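Local coordinates for protein 6-aminohexanoate-cyclic-dimer hydrolase (Arthrobacter sp., PDB 3A2Q) that catalyses hydrolysis of the cyclic dimer of 6-aminohexanoate to the linear dimer, a step in the breakdown of nylon-6 oligomers, at residues V262-P267 with A280-A285; F271-E276 with I385-T390. The protein carries 1 engineered substitution. One frame throughout, in Å; residues are numbered along the deposited sequence.

Interactions 1 and 2 both use helix 275-290 at one flank of the central sheet, with centres about 7 Å apart. Interaction 1 joins the helix body to the end of strand 259-262 and the loop beyond it; most of its touching residues are buried, and it combines small apolar groups with one arginine bond. Interaction 2, partly buried, holds the entry of the same helix to the end of strand 383-387 and the turn beyond it, by one backbone hydrogen bond set among apolar side chains. The two meet directly: Leu263 N lies 2.9 Å from Ile385 O where the neighbouring strands run parallel, and Leu273 packs against Thr264.

Interaction 1 (V262-P267 with A280-A285); sequences VLTHNP and AARGAA
Val262 and Thr264 meet helix 275-290 with two kinds of surface, one apolar and closely packed, the other polar and watered. On the packed side, Val262 ends strand 259-262 and sends its CG2 methyl against Ala285 CB at 3.9 Å. One helical turn earlier the fit is looser, Ala281 CB lying 4.4 Å from Thr264 CG2. Alanine suits both helix positions because its single methyl lets the helix lie close to the sheet, while a branched valine fits a strand and offers a broad face. This is the interior of a beta-alpha-beta unit, in which strand 259-262 leads through the loop and helix 275-290 to the parallel neighbour strand 294-297.

Toward the looser side the contact passes to Arg282. Its chain leaves extended at chi1 and then bends at chi2 and chi3 (57° and 63°), which turns the guanidinium across the Val262 and Thr264 side chains. Arg282 NH2 donates to Thr264 OG1 at 2.9 Å, with an N-H...O angle of 145° and the hydroxyl a little out of the guanidinium plane. A water stands 3.0 Å from Thr264 OG1 and accepts from Arg282 NE at 3.2 Å. Beside this polar link the methyl Thr264 CG2 sits 3.8 Å from Arg282 NH2, and Val262 CG1 comes within 3.7 Å of Arg282 NH1, both methyls on one side of the guanidinium plane. Threonine serves here by giving the arginine both an acceptor and a methyl.

The charge is answered elsewhere: NH1 forms a salt bridge with Asp297, at the end of strand 294-297. Arg282 thus spans from the loop after one strand to the end of the next, and its several directed bonds should fix the rotation of the guanidinium, with carboxylate, hydroxyl and water sharing its N-H groups.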
loop_
_atom_site.group_PDB
_atom_site.type_symbol
_atom_site.label_atom_id
_atom_site.label_comp_id
_atom_site.label_asym_id
_atom_site.label_seq_id
_atom_site.Cartn_x
_atom_site.Cartn_y
_atom_site.Cartn_z
ATOM N N VAL A 262 -17.855 -14.389 2.752
ATOM C CA VAL A 262 -16.561 -14.585 3.388
ATOM C C VAL A 262 -15.823 -15.737 2.721
ATOM O O VAL A 262 -16.416 -16.761 2.375
ATOM C CB VAL A 262 -16.710 -14.855 4.913
ATOM C CG1 VAL A 262 -17.629 -16.031 5.153
ATOM C CG2 VAL A 262 -15.344 -15.117 5.535
ATOM N N LEU A 263 -14.525 -15.543 2.515
ATOM C CA LEU A 263 -13.678 -16.540 1.880
ATOM C C LEU A 263 -12.611 -16.997 2.868
ATOM O O LEU A 263 -11.811 -16.185 3.344
ATOM C CB LEU A 263 -13.008 -15.936 0.643
ATOM C CG LEU A 263 -11.991 -16.810 -0.104
ATOM C CD1 LEU A 263 -12.678 -18.061 -0.642
ATOM C CD2 LEU A 263 -11.371 -16.010 -1.254
ATOM N N THR A 264 -12.594 -18.291 3.178
ATOM C CA THR A 264 -11.601 -18.810 4.110
ATOM C C THR A 264 -10.812 -20.021 3.604
ATOM O O THR A 264 -10.411 -20.893 4.375
ATOM C CB THR A 264 -12.233 -19.125 5.482
ATOM O OG1 THR A 264 -13.364 -19.984 5.313
ATOM C CG2 THR A 264 -12.674 -17.830 6.161
ATOM N N HIS A 265 -10.606 -20.071 2.293
ATOM C CA HIS A 265 -9.803 -21.121 1.672
ATOM C C HIS A 265 -9.253 -20.497 0.394
ATOM O O HIS A 265 -9.692 -19.415 -0.001
ATOM C CB HIS A 265 -10.636 -22.380 1.357
ATOM C CG HIS A 265 -11.559 -22.239 0.185
ATOM N ND1 HIS A 265 -12.729 -21.512 0.235
ATOM C CD2 HIS A 265 -11.483 -22.743 -1.069
ATOM C CE1 HIS A 265 -13.335 -21.575 -0.938
ATOM N NE2 HIS A 265 -12.598 -22.316 -1.747
ATOM N N ASN A 266 -8.270 -21.140 -0.225
ATOM C CA ASN A 266 -7.705 -20.626 -1.470
ATOM C C ASN A 266 -8.504 -21.234 -2.617
ATOM O O ASN A 266 -8.326 -22.402 -2.950
ATOM C CB ASN A 266 -6.237 -21.014 -1.599
ATOM C CG ASN A 266 -5.678 -20.695 -2.969
ATOM O OD1 ASN A 266 -6.269 -19.925 -3.724
ATOM N ND2 ASN A 266 -4.530 -21.275 -3.292
ATOM N N PRO A 267 -9.388 -20.441 -3.244
ATOM C CA PRO A 267 -10.224 -20.913 -4.350
ATOM C C PRO A 267 -9.486 -21.415 -5.578
ATOM O O PRO A 267 -10.059 -22.142 -6.387
ATOM C CB PRO A 267 -11.113 -19.711 -4.659
ATOM C CG PRO A 267 -10.287 -18.551 -4.250
ATOM C CD PRO A 267 -9.607 -19.005 -2.989
ATOM N N ALA A 280 -8.645 -15.515 11.208
ATOM C CA ALA A 280 -8.774 -14.085 11.466
ATOM C C ALA A 280 -9.935 -13.545 10.649
ATOM O O ALA A 280 -10.753 -12.773 11.142
ATOM C CB ALA A 280 -7.482 -13.356 11.084
ATOM N N ALA A 281 -10.003 -13.956 9.387
ATOM C CA ALA A 281 -11.081 -13.514 8.508
ATOM C C ALA A 281 -12.410 -14.071 9.019
ATOM O O ALA A 281 -13.426 -13.373 9.037
ATOM C CB ALA A 281 -10.820 -13.991 7.087
ATOM N N ARG A 282 -12.398 -15.332 9.438
ATOM C CA ARG A 282 -13.608 -15.965 9.954
ATOM C C ARG A 282 -14.103 -15.190 11.178
ATOM O O ARG A 282 -15.296 -14.906 11.307
ATOM C CB ARG A 282 -13.313 -17.429 10.313
ATOM C CG ARG A 282 -14.493 -18.208 10.885
ATOM C CD ARG A 282 -15.692 -18.204 9.951
ATOM N NE ARG A 282 -15.418 -18.874 8.682
ATOM C CZ ARG A 282 -16.308 -19.004 7.704
ATOM N NH1 ARG A 282 -17.532 -18.509 7.847
ATOM N NH2 ARG A 282 -15.976 -19.624 6.581
ATOM N N GLY A 283 -13.175 -14.837 12.060
ATOM C CA GLY A 283 -13.518 -14.089 13.257
ATOM C C GLY A 283 -14.154 -12.748 12.943
ATOM O O GLY A 283 -15.081 -12.323 13.629
ATOM N N ALA A 284 -13.650 -12.075 11.912
ATOM C CA ALA A 284 -14.187 -10.780 11.510
ATOM C C ALA A 284 -15.588 -10.969 10.935
ATOM O O ALA A 284 -16.470 -10.141 11.146
ATOM C CB ALA A 284 -13.274 -10.128 10.470
ATOM N N ALA A 285 -15.774 -12.062 10.202
ATOM C CA ALA A 285 -17.063 -12.380 9.598
ATOM C C ALA A 285 -18.093 -12.629 10.699
ATOM O O ALA A 285 -19.239 -12.211 10.588
ATOM C CB ALA A 285 -16.937 -13.613 8.710
HETATM O O HOH W 1 -12.987 -20.833 8.211
#

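Interaction 2 (F271-E276 with I385-T390); sequences FALDPE and ILPTVT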
loop_
_atom_site.group_PDB
_atom_site.type_symbol
_atom_site.label_atom_id
_atom_site.label_comp_id
_atom_site.label_asym_id
_atom_site.label_seq_id
_atom_site.Cartn_x
_atom_site.Cartn_y
_atom_site.Cartn_z
ATOM N N PHE A 271 -2.368 -23.887 -3.403
ATOM C CA PHE A 271 -1.660 -23.845 -2.127
ATOM C C PHE A 271 -2.716 -23.723 -1.038
ATOM O O PHE A 271 -3.820 -23.256 -1.297
ATOM C CB PHE A 271 -0.635 -22.695 -2.058
ATOM C CG PHE A 271 -1.234 -21.320 -2.151
ATOM C CD1 PHE A 271 -1.967 -20.787 -1.094
ATOM C CD2 PHE A 271 -1.066 -20.560 -3.304
ATOM C CE1 PHE A 271 -2.532 -19.518 -1.187
ATOM C CE2 PHE A 271 -1.622 -19.293 -3.410
ATOM C CZ PHE A 271 -2.359 -18.770 -2.347
ATOM N N ALA A 272 -2.389 -24.163 0.173
ATOM C CA ALA A 272 -3.350 -24.112 1.266
ATOM C C ALA A 272 -3.304 -22.791 2.016
ATOM O O ALA A 272 -2.235 -22.316 2.404
ATOM C CB ALA A 272 -3.104 -25.272 2.233
ATOM N N LEU A 273 -4.469 -22.192 2.216
ATOM C CA LEU A 273 -4.528 -20.942 2.949
ATOM C C LEU A 273 -4.113 -21.235 4.391
ATOM O O LEU A 273 -4.609 -22.183 5.007
ATOM C CB LEU A 273 -5.951 -20.375 2.925
ATOM C CG LEU A 273 -6.200 -19.139 3.797
ATOM C CD1 LEU A 273 -5.356 -17.976 3.289
ATOM C CD2 LEU A 273 -7.679 -18.782 3.762
ATOM N N ASP A 274 -3.192 -20.433 4.915
ATOM C CA ASP A 274 -2.732 -20.592 6.291
ATOM C C ASP A 274 -3.936 -20.545 7.236
ATOM O O ASP A 274 -4.723 -19.604 7.195
ATOM C CB ASP A 274 -1.769 -19.469 6.660
ATOM C CG ASP A 274 -1.336 -19.531 8.111
ATOM O OD1 ASP A 274 -0.497 -20.388 8.446
ATOM O OD2 ASP A 274 -1.847 -18.732 8.923
ATOM N N PRO A 275 -4.079 -21.554 8.111
ATOM C CA PRO A 275 -5.189 -21.632 9.070
ATOM C C PRO A 275 -5.391 -20.398 9.945
ATOM O O PRO A 275 -6.529 -20.017 10.233
ATOM C CB PRO A 275 -4.849 -22.868 9.906
ATOM C CG PRO A 275 -4.017 -23.706 8.967
ATOM C CD PRO A 275 -3.153 -22.689 8.281
ATOM N N GLU A 276 -4.297 -19.780 10.381
ATOM C CA GLU A 276 -4.405 -18.605 11.236
ATOM C C GLU A 276 -4.908 -17.407 10.451
ATOM O O GLU A 276 -5.653 -16.593 10.980
ATOM C CB GLU A 276 -3.063 -18.293 11.909
ATOM C CG GLU A 276 -2.524 -19.481 12.715
ATOM C CD GLU A 276 -1.444 -19.103 13.711
ATOM O OE1 GLU A 276 -0.714 -18.121 13.470
ATOM O OE2 GLU A 276 -1.320 -19.810 14.736
ATOM N N ILE A 385 -15.165 -10.546 2.465
ATOM C CA ILE A 385 -14.244 -10.552 3.593
ATOM C C ILE A 385 -13.291 -11.715 3.341
ATOM O O ILE A 385 -13.727 -12.838 3.084
ATOM C CB ILE A 385 -14.960 -10.827 4.943
ATOM C CG1 ILE A 385 -16.201 -9.948 5.082
ATOM C CG2 ILE A 385 -13.998 -10.565 6.100
ATOM C CD1 ILE A 385 -15.922 -8.474 5.014
ATOM N N LEU A 386 -11.991 -11.447 3.399
ATOM C CA LEU A 386 -11.005 -12.496 3.195
ATOM C C LEU A 386 -9.683 -12.055 3.805
ATOM O O LEU A 386 -9.472 -10.867 4.044
ATOM C CB LEU A 386 -10.819 -12.780 1.700
ATOM C CG LEU A 386 -10.116 -11.725 0.833
ATOM C CD1 LEU A 386 -9.846 -12.318 -0.542
ATOM C CD2 LEU A 386 -10.965 -10.468 0.716
ATOM N N PRO A 387 -8.784 -13.013 4.096
ATOM C CA PRO A 387 -7.490 -12.639 4.681
ATOM C C PRO A 387 -6.750 -11.727 3.708
ATOM O O PRO A 387 -6.927 -11.853 2.500
ATOM C CB PRO A 387 -6.779 -13.987 4.848
ATOM C CG PRO A 387 -7.908 -14.971 4.960
ATOM C CD PRO A 387 -8.914 -14.472 3.960
ATOM N N THR A 388 -5.936 -10.807 4.214
ATOM C CA THR A 388 -5.196 -9.933 3.313
ATOM C C THR A 388 -4.077 -10.754 2.670
ATOM O O THR A 388 -3.880 -10.691 1.458
ATOM C CB THR A 388 -4.599 -8.725 4.052
ATOM O OG1 THR A 388 -5.645 -8.010 4.712
ATOM C CG2 THR A 388 -3.913 -7.778 3.062
ATOM N N VAL A 389 -3.349 -11.520 3.482
ATOM C CA VAL A 389 -2.277 -12.374 2.963
ATOM C C VAL A 389 -2.639 -13.832 3.241
ATOM O O VAL A 389 -3.500 -14.111 4.082
ATOM C CB VAL A 389 -0.902 -12.025 3.582
ATOM C CG1 VAL A 389 -0.552 -10.583 3.261
ATOM C CG2 VAL A 389 -0.916 -12.259 5.085
ATOM N N THR A 390 -1.988 -14.765 2.550
ATOM C CA THR A 390 -2.331 -16.179 2.706
ATOM C C THR A 390 -1.335 -17.060 3.446
ATOM O O THR A 390 -1.543 -18.272 3.553
ATOM C CB THR A 390 -2.576 -16.827 1.337
ATOM O OG1 THR A 390 -1.317 -17.059 0.687
ATOM C CG2 THR A 390 -3.420 -15.912 0.461
HETATM O O HOH W 2 0.347 -21.068 3.803
#
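The entry to helix 275-290 is tied to the turn that follows strand 383-387, where the backbone of Asp274 meets that of Thr390. Asp274 N donates to Thr390 O at 3.0 Å in a nearly straight bond (164°), although the donor stands 32° out of the carbonyl plane. A water also donates to Ala272 O, at 3.2 Å, and more weakly to Thr390 O.

Around this link two apolar side chains pack on Thr390. Leu273 extends with CG anti to the backbone N (chi1 173°), and its two methyls divide the work: CD1 rests 3.6 Å from Thr390 CB, while CD2 reaches Pro387 CG at 4.0 Å. A forked side chain is apt for such a place, since it touches two residues at once, and the rigid proline ring gives it a firm surface. At about a right angle to Leu273, Phe271 brings one corner of its ring, with CE1 3.3 Å from Thr390 OG1. Threonine suits this buried position: its CB and methyl meet Leu273, while its hydroxyl is hydrogen-bonded to Gln420 O.

Asp274 is the N-cap of the helix. Asp274 OD2 accepts from Cys277 N and, weakly, from Glu276 N at 3.0 Å, taking up amides that have no earlier helical turn to bond to; Pro275, which has no N-H to satisfy, fits the first turn. The cap residue therefore uses its side chain on the helix and its own N-H on Thr390. Gln392 NE2, a little further along the chain from Thr390, also donates to OD2 and to Glu276 OE1. The Val389 side chain lies about 11 Å from that of Ala174, an engineered residue at the position of the probable acyl-ester nucleophile of this amidase.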